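PDB 1RZ3: hypothetical protein RBSTP0775 from Geobacillus stearothermophilus, which is of uncharacterised function but belongs to the phosphoribulokinase/uridine kinase family and is probably an ATP-dependent kinase. Local coordinates for residues 60-63 against 67-70; 139-144 against 185-190; 74-79 against 180-185. All blocks are in the same frame, centred on the assembly; numbering follows the deposited sequence.

Contact 1. Residues 60-63 against 67-70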
loop_
_atom_site.group_PDB
_atom_site.type_symbol
_atom_site.label_atom_id
_atom_site.label_comp_id
_atom_site.label_asym_id
_atom_site.label_seq_id
_atom_site.Cartn_x
_atom_site.Cartn_y
_atom_site.Cartn_z
ATOM N N ASP A 60 -5.100 5.415 -4.663
ATOM C CA ASP A 60 -5.756 5.515 -5.970
ATOM C C ASP A 60 -7.037 4.687 -5.962
ATOM O O ASP A 60 -7.933 4.902 -6.783
ATOM C CB ASP A 60 -4.890 4.925 -7.099
ATOM C CG ASP A 60 -3.684 5.778 -7.449
ATOM O OD1 ASP A 60 -3.751 7.011 -7.301
ATOM O OD2 ASP A 60 -2.672 5.200 -7.905
ATOM N N HIS A 61 -7.132 3.741 -5.034
ATOM C CA HIS A 61 -8.278 2.841 -5.044
ATOM C C HIS A 61 -9.285 2.927 -3.909
ATOM O O HIS A 61 -9.803 1.907 -3.448
ATOM C CB HIS A 61 -7.753 1.413 -5.179
ATOM C CG HIS A 61 -6.741 1.259 -6.271
ATOM N ND1 HIS A 61 -7.051 1.447 -7.602
ATOM C CD2 HIS A 61 -5.411 1.007 -6.228
ATOM C CE1 HIS A 61 -5.955 1.321 -8.329
ATOM N NE2 HIS A 61 -4.946 1.054 -7.521
ATOM N N ILE A 62 -9.572 4.146 -3.476
ATOM C CA ILE A 62 -10.540 4.364 -2.413
ATOM C C ILE A 62 -11.905 4.671 -3.029
ATOM O O ILE A 62 -12.013 4.933 -4.235
ATOM C CB ILE A 62 -10.118 5.536 -1.508
ATOM C CG1 ILE A 62 -9.981 6.818 -2.335
ATOM C CG2 ILE A 62 -8.806 5.203 -0.814
ATOM C CD1 ILE A 62 -9.730 8.051 -1.509
ATOM N N VAL A 63 -12.942 4.625 -2.197
ATOM C CA VAL A 63 -14.302 4.898 -2.641
ATOM C C VAL A 63 -14.601 6.395 -2.662
ATOM O O VAL A 63 -13.822 7.200 -2.163
ATOM C CB VAL A 63 -15.326 4.199 -1.725
ATOM C CG1 VAL A 63 -15.091 2.695 -1.744
ATOM C CG2 VAL A 63 -15.207 4.739 -0.300
ATOM N N LYS A 67 -19.283 7.725 0.292
ATOM C CA LYS A 67 -19.226 6.428 0.958
ATOM C C LYS A 67 -18.258 6.355 2.136
ATOM O O LYS A 67 -18.273 5.386 2.893
ATOM C CB LYS A 67 -18.878 5.328 -0.049
ATOM C CG LYS A 67 -19.945 5.100 -1.107
ATOM C CD LYS A 67 -19.637 3.877 -1.956
ATOM C CE LYS A 67 -20.734 3.637 -2.983
ATOM N NZ LYS A 67 -20.491 2.408 -3.788
ATOM N N ARG A 68 -17.421 7.371 2.299
ATOM C CA ARG A 68 -16.459 7.368 3.395
ATOM C C ARG A 68 -16.545 8.612 4.278
ATOM O O ARG A 68 -15.741 8.786 5.191
ATOM C CB ARG A 68 -15.042 7.203 2.838
ATOM C CG ARG A 68 -14.642 8.270 1.842
ATOM C CD ARG A 68 -13.453 7.823 1.005
ATOM N NE ARG A 68 -13.130 8.799 -0.028
ATOM C CZ ARG A 68 -12.434 9.907 0.187
ATOM N NH1 ARG A 68 -11.977 10.174 1.400
ATOM N NH2 ARG A 68 -12.206 10.752 -0.809
ATOM N N TYR A 69 -17.523 9.471 3.996
ATOM C CA TYR A 69 -17.748 10.693 4.770
ATOM C C TYR A 69 -19.240 10.843 5.066
ATOM O O TYR A 69 -20.077 10.404 4.281
ATOM C CB TYR A 69 -17.275 11.929 4.000
ATOM C CG TYR A 69 -15.776 12.086 3.892
ATOM C CD1 TYR A 69 -14.979 12.181 5.034
ATOM C CD2 TYR A 69 -15.157 12.172 2.648
ATOM C CE1 TYR A 69 -13.599 12.361 4.934
ATOM C CE2 TYR A 69 -13.781 12.352 2.538
ATOM C CZ TYR A 69 -13.009 12.446 3.684
ATOM O OH TYR A 69 -11.650 12.630 3.573
ATOM N N HIS A 70 -19.564 11.461 6.198
ATOM C CA HIS A 70 -20.956 11.681 6.590
ATOM C C HIS A 70 -21.800 10.414 6.508
ATOM O O HIS A 70 -22.937 10.446 6.037
ATOM C CB HIS A 70 -21.586 12.756 5.703
ATOM C CG HIS A 70 -20.795 14.023 5.644
ATOM N ND1 HIS A 70 -20.505 14.773 6.763
ATOM C CD2 HIS A 70 -20.218 14.665 4.601
ATOM C CE1 HIS A 70 -19.784 15.823 6.413
ATOM N NE2 HIS A 70 -19.595 15.780 5.106
#
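The guanidinium of Arg68 is wedged between an aliphatic tip and a ring: Ile62 CD1 lies over one face, 3.7 Å from Arg68 CZ, while CD2 of the adjacent Tyr69 covers the opposite face, and the backbone carbonyl of Val63 comes in at the edge. There Arg68 NE donates to Val63 O at 2.8 Å. The bond is bent, with an N-H...O angle of 142°, and although the oxygen lies near the guanidinium plane, the nitrogen sits 31° out of the plane of the carbonyl. The arginine chain, extended from CG to NE, runs antiparallel alongside the Val63 side chain, and Val63 CG2 meets Arg68 CD at 3.8 Å. With Val63 CG1 anti to the carbonyl carbon (chi1 -60°), CG2 falls between the backbone N and the carbonyl carbon, where it also touches Lys67 CB at 3.7 Å; from there the lysine chain leads away from the loop. Arg68 NH2 is further bonded to Tyr108 OH. An alanine in place of Arg68 is likely to leave the Val63 carbonyl and Tyr108 OH without these donors and to open a gap beside Ile62 CD1. Through Tyr108 the turn from the loop after strand 53-57 into helix 65-68 is tied to strand 102-109 of the antiparallel pair, while the Arg68 carbonyl accepts from Arg175 of helix 169-187.

Contact 2. Residues 139-144 against 185-190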
loop_
_atom_site.group_PDB
_atom_site.type_symbol
_atom_site.label_atom_id
_atom_site.label_comp_id
_atom_site.label_asym_id
_atom_site.label_seq_id
_atom_site.Cartn_x
_atom_site.Cartn_y
_atom_site.Cartn_z
ATOM N N GLU A 139 -7.100 -9.645 5.414
ATOM C CA GLU A 139 -7.549 -10.028 4.084
ATOM C C GLU A 139 -6.474 -9.956 2.997
ATOM O O GLU A 139 -6.467 -10.775 2.068
ATOM C CB GLU A 139 -8.732 -9.147 3.661
ATOM C CG GLU A 139 -9.998 -9.267 4.514
ATOM C CD GLU A 139 -9.899 -8.602 5.886
ATOM O OE1 GLU A 139 -9.038 -7.717 6.090
ATOM O OE2 GLU A 139 -10.712 -8.957 6.766
ATOM N N TRP A 140 -5.572 -8.982 3.114
ATOM C CA TRP A 140 -4.529 -8.774 2.111
ATOM C C TRP A 140 -3.172 -9.420 2.400
ATOM O O TRP A 140 -2.444 -9.790 1.476
ATOM C CB TRP A 140 -4.339 -7.271 1.884
ATOM C CG TRP A 140 -5.607 -6.544 1.495
ATOM C CD1 TRP A 140 -6.747 -7.093 0.970
ATOM C CD2 TRP A 140 -5.828 -5.128 1.533
ATOM N NE1 TRP A 140 -7.659 -6.106 0.675
ATOM C CE2 TRP A 140 -7.122 -4.891 1.010
ATOM C CE3 TRP A 140 -5.056 -4.037 1.952
ATOM C CZ2 TRP A 140 -7.659 -3.607 0.898
ATOM C CZ3 TRP A 140 -5.587 -2.759 1.838
ATOM C CH2 TRP A 140 -6.878 -2.554 1.316
ATOM N N ARG A 141 -2.835 -9.554 3.680
ATOM C CA ARG A 141 -1.564 -10.155 4.109
ATOM C C ARG A 141 -1.036 -11.380 3.353
ATOM O O ARG A 141 0.139 -11.429 2.976
ATOM C CB ARG A 141 -1.638 -10.561 5.591
ATOM C CG ARG A 141 -1.639 -9.441 6.584
ATOM C CD ARG A 141 -1.087 -9.934 7.929
ATOM N NE ARG A 141 -1.952 -10.882 8.635
ATOM C CZ ARG A 141 -2.953 -10.532 9.441
ATOM N NH1 ARG A 141 -3.227 -9.253 9.642
ATOM N NH2 ARG A 141 -3.660 -11.459 10.074
ATOM N N PRO A 142 -1.889 -12.394 3.138
ATOM C CA PRO A 142 -1.450 -13.606 2.440
ATOM C C PRO A 142 -0.854 -13.399 1.060
ATOM O O PRO A 142 -0.131 -14.254 0.566
ATOM C CB PRO A 142 -2.720 -14.457 2.370
ATOM C CG PRO A 142 -3.592 -13.911 3.480
ATOM C CD PRO A 142 -3.338 -12.438 3.403
ATOM N N PHE A 143 -1.146 -12.262 0.440
ATOM C CA PHE A 143 -0.667 -12.023 -0.914
ATOM C C PHE A 143 0.628 -11.240 -1.056
ATOM O O PHE A 143 1.046 -10.934 -2.175
ATOM C CB PHE A 143 -1.798 -11.377 -1.718
ATOM C CG PHE A 143 -3.060 -12.192 -1.704
ATOM C CD1 PHE A 143 -3.124 -13.401 -2.388
ATOM C CD2 PHE A 143 -4.149 -11.802 -0.929
ATOM C CE1 PHE A 143 -4.251 -14.216 -2.296
ATOM C CE2 PHE A 143 -5.280 -12.610 -0.828
ATOM C CZ PHE A 143 -5.329 -13.820 -1.513
ATOM N N PHE A 144 1.267 -10.927 0.071
ATOM C CA PHE A 144 2.543 -10.207 0.068
ATOM C C PHE A 144 3.673 -11.176 0.400
ATOM O O PHE A 144 3.556 -11.973 1.332
ATOM C CB PHE A 144 2.553 -9.094 1.127
ATOM C CG PHE A 144 1.713 -7.906 0.774
ATOM C CD1 PHE A 144 2.169 -6.966 -0.143
ATOM C CD2 PHE A 144 0.467 -7.720 1.363
ATOM C CE1 PHE A 144 1.391 -5.851 -0.470
ATOM C CE2 PHE A 144 -0.317 -6.611 1.044
ATOM C CZ PHE A 144 0.148 -5.676 0.124
ATOM N N GLU A 185 -2.964 -1.612 17.171
ATOM C CA GLU A 185 -3.368 -2.514 18.238
ATOM C C GLU A 185 -3.976 -3.827 17.754
ATOM O O GLU A 185 -3.712 -4.881 18.329
ATOM C CB GLU A 185 -4.362 -1.815 19.168
ATOM C CG GLU A 185 -4.886 -2.706 20.280
ATOM C CD GLU A 185 -5.788 -1.963 21.245
ATOM O OE1 GLU A 185 -6.843 -1.456 20.806
ATOM O OE2 GLU A 185 -5.439 -1.887 22.443
ATOM N N THR A 186 -4.780 -3.765 16.700
ATOM C CA THR A 186 -5.430 -4.961 16.190
ATOM C C THR A 186 -4.567 -5.816 15.260
ATOM O O THR A 186 -4.603 -7.040 15.346
ATOM C CB THR A 186 -6.758 -4.613 15.463
ATOM O OG1 THR A 186 -6.488 -3.813 14.309
ATOM C CG2 THR A 186 -7.683 -3.836 16.390
ATOM N N GLU A 187 -3.788 -5.183 14.386
ATOM C CA GLU A 187 -2.957 -5.934 13.445
ATOM C C GLU A 187 -1.457 -5.990 13.749
ATOM O O GLU A 187 -0.733 -6.779 13.137
ATOM C CB GLU A 187 -3.180 -5.405 12.022
ATOM C CG GLU A 187 -4.631 -5.472 11.563
ATOM C CD GLU A 187 -5.123 -6.893 11.303
ATOM O OE1 GLU A 187 -4.480 -7.865 11.765
ATOM O OE2 GLU A 187 -6.168 -7.037 10.631
ATOM N N GLU A 188 -0.986 -5.169 14.687
ATOM C CA GLU A 188 0.436 -5.161 15.052
ATOM C C GLU A 188 1.337 -5.189 13.811
ATOM O O GLU A 188 2.203 -6.057 13.677
ATOM C CB GLU A 188 0.749 -6.373 15.933
ATOM C CG GLU A 188 -0.021 -6.413 17.242
ATOM C CD GLU A 188 0.117 -7.743 17.957
ATOM O OE1 GLU A 188 -0.506 -8.730 17.507
ATOM O OE2 GLU A 188 0.855 -7.806 18.963
ATOM N N PRO A 189 1.155 -4.224 12.897
ATOM C CA PRO A 189 1.939 -4.132 11.661
ATOM C C PRO A 189 3.450 -4.053 11.847
ATOM O O PRO A 189 4.205 -4.536 11.008
ATOM C CB PRO A 189 1.370 -2.886 10.984
ATOM C CG PRO A 189 0.958 -2.030 12.152
ATOM C CD PRO A 189 0.292 -3.039 13.057
ATOM N N ILE A 190 3.896 -3.444 12.940
ATOM C CA ILE A 190 5.327 -3.328 13.184
ATOM C C ILE A 190 5.928 -4.693 13.503
ATOM O O ILE A 190 7.028 -5.016 13.059
ATOM C CB ILE A 190 5.610 -2.324 14.325
ATOM C CG1 ILE A 190 5.066 -0.947 13.923
ATOM C CG2 ILE A 190 7.108 -2.248 14.601
ATOM C CD1 ILE A 190 5.271 0.149 14.956
HETATM O O HOH W 1 -5.568 -10.430 12.157
#
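Arg141 and Glu187 reach toward each other across the surface of a P-loop NTPase-type alpha/beta fold, joining the 3-10 turn before strand 146-150 to the end of helix 169-187. Their flat ends are far from coplanar: guanidinium and carboxylate planes stand 73° apart, and a single oxygen takes the bond. Arg141 NH1 donates to Glu187 OE1 at 2.8 Å in a salt bridge whose hydrogen bond is bent. Relative to the guanidinium, the oxygen lies off the edge and slightly out of the plane; relative to the carboxylate, the nitrogen arrives from well above the plane, 63° out of it. This is a one-point grip, quite unlike the paired, flat arrangement in which both oxygens face both nitrogens. Both chains are bent, Arg141 at its third torsion (chi3 -69°) and Glu187 at its second, which turns their ends to meet obliquely. The other carboxylate oxygen, OE2, is bonded to the backbone N of Lys138, which, with the Arg141 bond, should restrict the rotation of the carboxylate. Arg141 NH1 has a second acceptor in the carbonyl of Gln136, so both charged groups are tied to the same loop. Arg192 brings a like charge close to Arg141 NE, and Glu187 probably offsets part of the repulsion. Just beyond Glu187, Glu188 has positive phi and takes the N-cap position of helix 189-192, turning the chain sharply between the two helices. A water bridges the same pair of side chains: it accepts from Arg141 NH2 at 3.0 Å and donates to Glu187 OE1 at 2.8 Å, giving that oxygen a second donor.

Contact 3. Residues 74-79 against 180-185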
loop_
_atom_site.group_PDB
_atom_site.type_symbol
_atom_site.label_atom_id
_atom_site.label_comp_id
_atom_site.label_asym_id
_atom_site.label_seq_id
_atom_site.Cartn_x
_atom_site.Cartn_y
_atom_site.Cartn_z
ATOM N N GLU A 74 -18.256 6.835 13.239
ATOM C CA GLU A 74 -17.146 7.646 13.715
ATOM C C GLU A 74 -16.140 7.677 12.572
ATOM O O GLU A 74 -16.045 6.722 11.800
ATOM C CB GLU A 74 -16.520 7.025 14.965
ATOM C CG GLU A 74 -17.395 7.149 16.206
ATOM C CD GLU A 74 -16.735 6.573 17.446
ATOM O OE1 GLU A 74 -15.563 6.915 17.710
ATOM O OE2 GLU A 74 -17.392 5.786 18.159
ATOM N N GLU A 75 -15.393 8.767 12.464
ATOM C CA GLU A 75 -14.430 8.906 11.383
ATOM C C GLU A 75 -13.330 7.851 11.328
ATOM O O GLU A 75 -12.872 7.502 10.236
ATOM C CB GLU A 75 -13.827 10.313 11.403
ATOM C CG GLU A 75 -14.858 11.397 11.100
ATOM C CD GLU A 75 -14.245 12.630 10.464
ATOM O OE1 GLU A 75 -13.541 12.485 9.441
ATOM O OE2 GLU A 75 -14.470 13.747 10.977
ATOM N N TRP A 76 -12.904 7.330 12.476
ATOM C CA TRP A 76 -11.856 6.313 12.460
ATOM C C TRP A 76 -12.360 5.079 11.722
ATOM O O TRP A 76 -11.618 4.430 10.978
ATOM C CB TRP A 76 -11.437 5.914 13.881
ATOM C CG TRP A 76 -12.415 5.005 14.584
ATOM C CD1 TRP A 76 -13.443 5.380 15.407
ATOM C CD2 TRP A 76 -12.468 3.574 14.503
ATOM N NE1 TRP A 76 -14.128 4.268 15.844
ATOM C CE2 TRP A 76 -13.553 3.148 15.303
ATOM C CE3 TRP A 76 -11.704 2.608 13.829
ATOM C CZ2 TRP A 76 -13.894 1.796 15.451
ATOM C CZ3 TRP A 76 -12.047 1.258 13.976
ATOM C CH2 TRP A 76 -13.133 0.870 14.783
ATOM N N PHE A 77 -13.634 4.768 11.934
ATOM C CA PHE A 77 -14.269 3.613 11.315
ATOM C C PHE A 77 -14.429 3.815 9.809
ATOM O O PHE A 77 -14.266 2.874 9.031
ATOM C CB PHE A 77 -15.641 3.380 11.955
ATOM C CG PHE A 77 -16.305 2.104 11.530
ATOM C CD1 PHE A 77 -16.127 0.936 12.261
ATOM C CD2 PHE A 77 -17.104 2.069 10.393
ATOM C CE1 PHE A 77 -16.738 -0.255 11.870
ATOM C CE2 PHE A 77 -17.719 0.883 9.991
ATOM C CZ PHE A 77 -17.535 -0.282 10.732
ATOM N N GLU A 78 -14.763 5.038 9.408
ATOM C CA GLU A 78 -14.940 5.364 7.995
ATOM C C GLU A 78 -13.606 5.204 7.271
ATOM O O GLU A 78 -13.529 4.639 6.178
ATOM C CB GLU A 78 -15.416 6.812 7.826
ATOM C CG GLU A 78 -16.710 7.156 8.550
ATOM C CD GLU A 78 -17.214 8.544 8.210
ATOM O OE1 GLU A 78 -16.405 9.491 8.211
ATOM O OE2 GLU A 78 -18.426 8.694 7.948
ATOM N N TYR A 79 -12.556 5.719 7.898
ATOM C CA TYR A 79 -11.215 5.670 7.335
ATOM C C TYR A 79 -10.641 4.254 7.264
ATOM O O TYR A 79 -10.084 3.854 6.239
ATOM C CB TYR A 79 -10.300 6.585 8.157
ATOM C CG TYR A 79 -8.854 6.658 7.696
ATOM C CD1 TYR A 79 -8.527 6.712 6.343
ATOM C CD2 TYR A 79 -7.816 6.737 8.627
ATOM C CE1 TYR A 79 -7.195 6.846 5.927
ATOM C CE2 TYR A 79 -6.492 6.873 8.224
ATOM C CZ TYR A 79 -6.189 6.928 6.877
ATOM O OH TYR A 79 -4.880 7.082 6.491
ATOM N N GLU A 180 -5.347 4.845 13.092
ATOM C CA GLU A 180 -3.977 4.359 13.192
ATOM C C GLU A 180 -3.778 3.566 14.483
ATOM O O GLU A 180 -3.165 2.496 14.478
ATOM C CB GLU A 180 -3.005 5.537 13.123
ATOM C CG GLU A 180 -3.075 6.273 11.797
ATOM C CD GLU A 180 -2.218 7.518 11.762
ATOM O OE1 GLU A 180 -1.648 7.893 12.810
ATOM O OE2 GLU A 180 -2.121 8.128 10.678
ATOM N N ASP A 181 -4.307 4.076 15.592
ATOM C CA ASP A 181 -4.179 3.363 16.860
ATOM C C ASP A 181 -4.895 2.020 16.770
ATOM O O ASP A 181 -4.416 1.017 17.299
ATOM C CB ASP A 181 -4.769 4.183 18.014
ATOM C CG ASP A 181 -3.945 5.413 18.338
ATOM O OD1 ASP A 181 -2.795 5.517 17.863
ATOM O OD2 ASP A 181 -4.449 6.278 19.088
ATOM N N TYR A 182 -6.045 2.008 16.100
ATOM C CA TYR A 182 -6.823 0.785 15.932
ATOM C C TYR A 182 -6.002 -0.243 15.150
ATOM O O TYR A 182 -5.919 -1.415 15.524
ATOM C CB TYR A 182 -8.117 1.083 15.167
ATOM C CG TYR A 182 -9.022 -0.121 15.006
ATOM C CD1 TYR A 182 -9.788 -0.591 16.075
ATOM C CD2 TYR A 182 -9.092 -0.809 13.791
ATOM C CE1 TYR A 182 -10.603 -1.714 15.939
ATOM C CE2 TYR A 182 -9.900 -1.932 13.645
ATOM C CZ TYR A 182 -10.654 -2.379 14.724
ATOM O OH TYR A 182 -11.462 -3.482 14.584
ATOM N N TYR A 183 -5.397 0.212 14.061
ATOM C CA TYR A 183 -4.584 -0.658 13.214
ATOM C C TYR A 183 -3.407 -1.244 13.989
ATOM O O TYR A 183 -3.189 -2.460 13.994
ATOM C CB TYR A 183 -4.078 0.138 12.008
ATOM C CG TYR A 183 -3.220 -0.653 11.043
ATOM C CD1 TYR A 183 -3.670 -1.858 10.503
ATOM C CD2 TYR A 183 -1.980 -0.169 10.630
ATOM C CE1 TYR A 183 -2.905 -2.562 9.574
ATOM C CE2 TYR A 183 -1.207 -0.865 9.697
ATOM C CZ TYR A 183 -1.678 -2.061 9.174
ATOM O OH TYR A 183 -0.928 -2.755 8.250
ATOM N N LEU A 184 -2.658 -0.369 14.653
ATOM C CA LEU A 184 -1.492 -0.778 15.428
ATOM C C LEU A 184 -1.828 -1.795 16.511
ATOM O O LEU A 184 -1.071 -2.735 16.740
ATOM C CB LEU A 184 -0.831 0.449 16.067
ATOM C CG LEU A 184 -0.135 1.415 15.105
ATOM C CD1 LEU A 184 0.227 2.703 15.832
ATOM C CD2 LEU A 184 1.113 0.749 14.526
ATOM N N GLU A 185 -2.964 -1.612 17.171
ATOM C CA GLU A 185 -3.368 -2.514 18.238
ATOM C C GLU A 185 -3.976 -3.827 17.754
ATOM O O GLU A 185 -3.712 -4.881 18.329
ATOM C CB GLU A 185 -4.362 -1.815 19.168
ATOM C CG GLU A 185 -4.886 -2.706 20.280
ATOM C CD GLU A 185 -5.788 -1.963 21.245
ATOM O OE1 GLU A 185 -6.843 -1.456 20.806
ATOM O OE2 GLU A 185 -5.439 -1.887 22.443
HETATM O O HOH W 2 -2.601 7.023 8.278
#
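Trp76 carries its CG between the backbone N and the carbonyl carbon (chi1 76°), which swings the indole off helix 75-82 toward helix 169-187, while Tyr182 holds its ring opposite the backbone N (chi1 -177°) and extends it to meet the indole. Trp76 brings the CZ3 corner of its six-membered ring over one face of the Tyr182 phenol, 3.4 Å above its centre. The nearest pair is Trp76 CZ3 and Tyr182 CG at 3.5 Å, and Trp76 CH2 approaches Tyr182 CE1 at 3.8 Å. With centroids 4.6 Å apart and planes at 43°, the rings form an oblique aromatic pair. The indole has further support from its own helix, where Phe77 CB lies over the centre of one of its faces. Tyr182 OH ends in a hydrogen bond with Tyr81 OH, so the phenol is held at its polar end as well as across its face.

In this fold of the P-loop NTPase clan, helix 169-187 is the long helix that, with the short helix 189-192, leads to the edge strand 195-197, and helix 75-82 packs against it. Glu74 and Glu75, at the start of helix 75-82, form salt bridges with Lys178 and with Arg175 and Lys171 of the long one, adding charge pairing to the aromatic contact. Tyr79 packs directly on the earlier turns of the long helix, edge-to-face with Tyr176 and against Arg175 and Ala179, and its hydroxyl reaches Glu180 through a water. That water lies at the edge of the Tyr79 ring, in its plane, 2.9 Å from Tyr79 OH, and donates to Glu180 OE2 at 2.7 Å.

None of the three lies in the core; contact 1, partly buried, is the most enclosed, and contacts 2 and 3 lie at the surface. In contact 1 the Arg68 guanidinium serves a backbone carbonyl and, through another nitrogen, a tyrosine hydroxyl, with Ile62 and Tyr69 over its faces. Contacts 2 and 3 both use helix 169-187 and share Glu185, yet one is a water-assisted salt bridge at the helix end and the other an aromatic pair further back. They meet where Pro189 packs on Tyr183 and Leu184. Helices 65-68 and 75-82, of contacts 1 and 3, follow each other in the chain, and the contacts touch through Glu78. Contacts 1 and 2 do not touch.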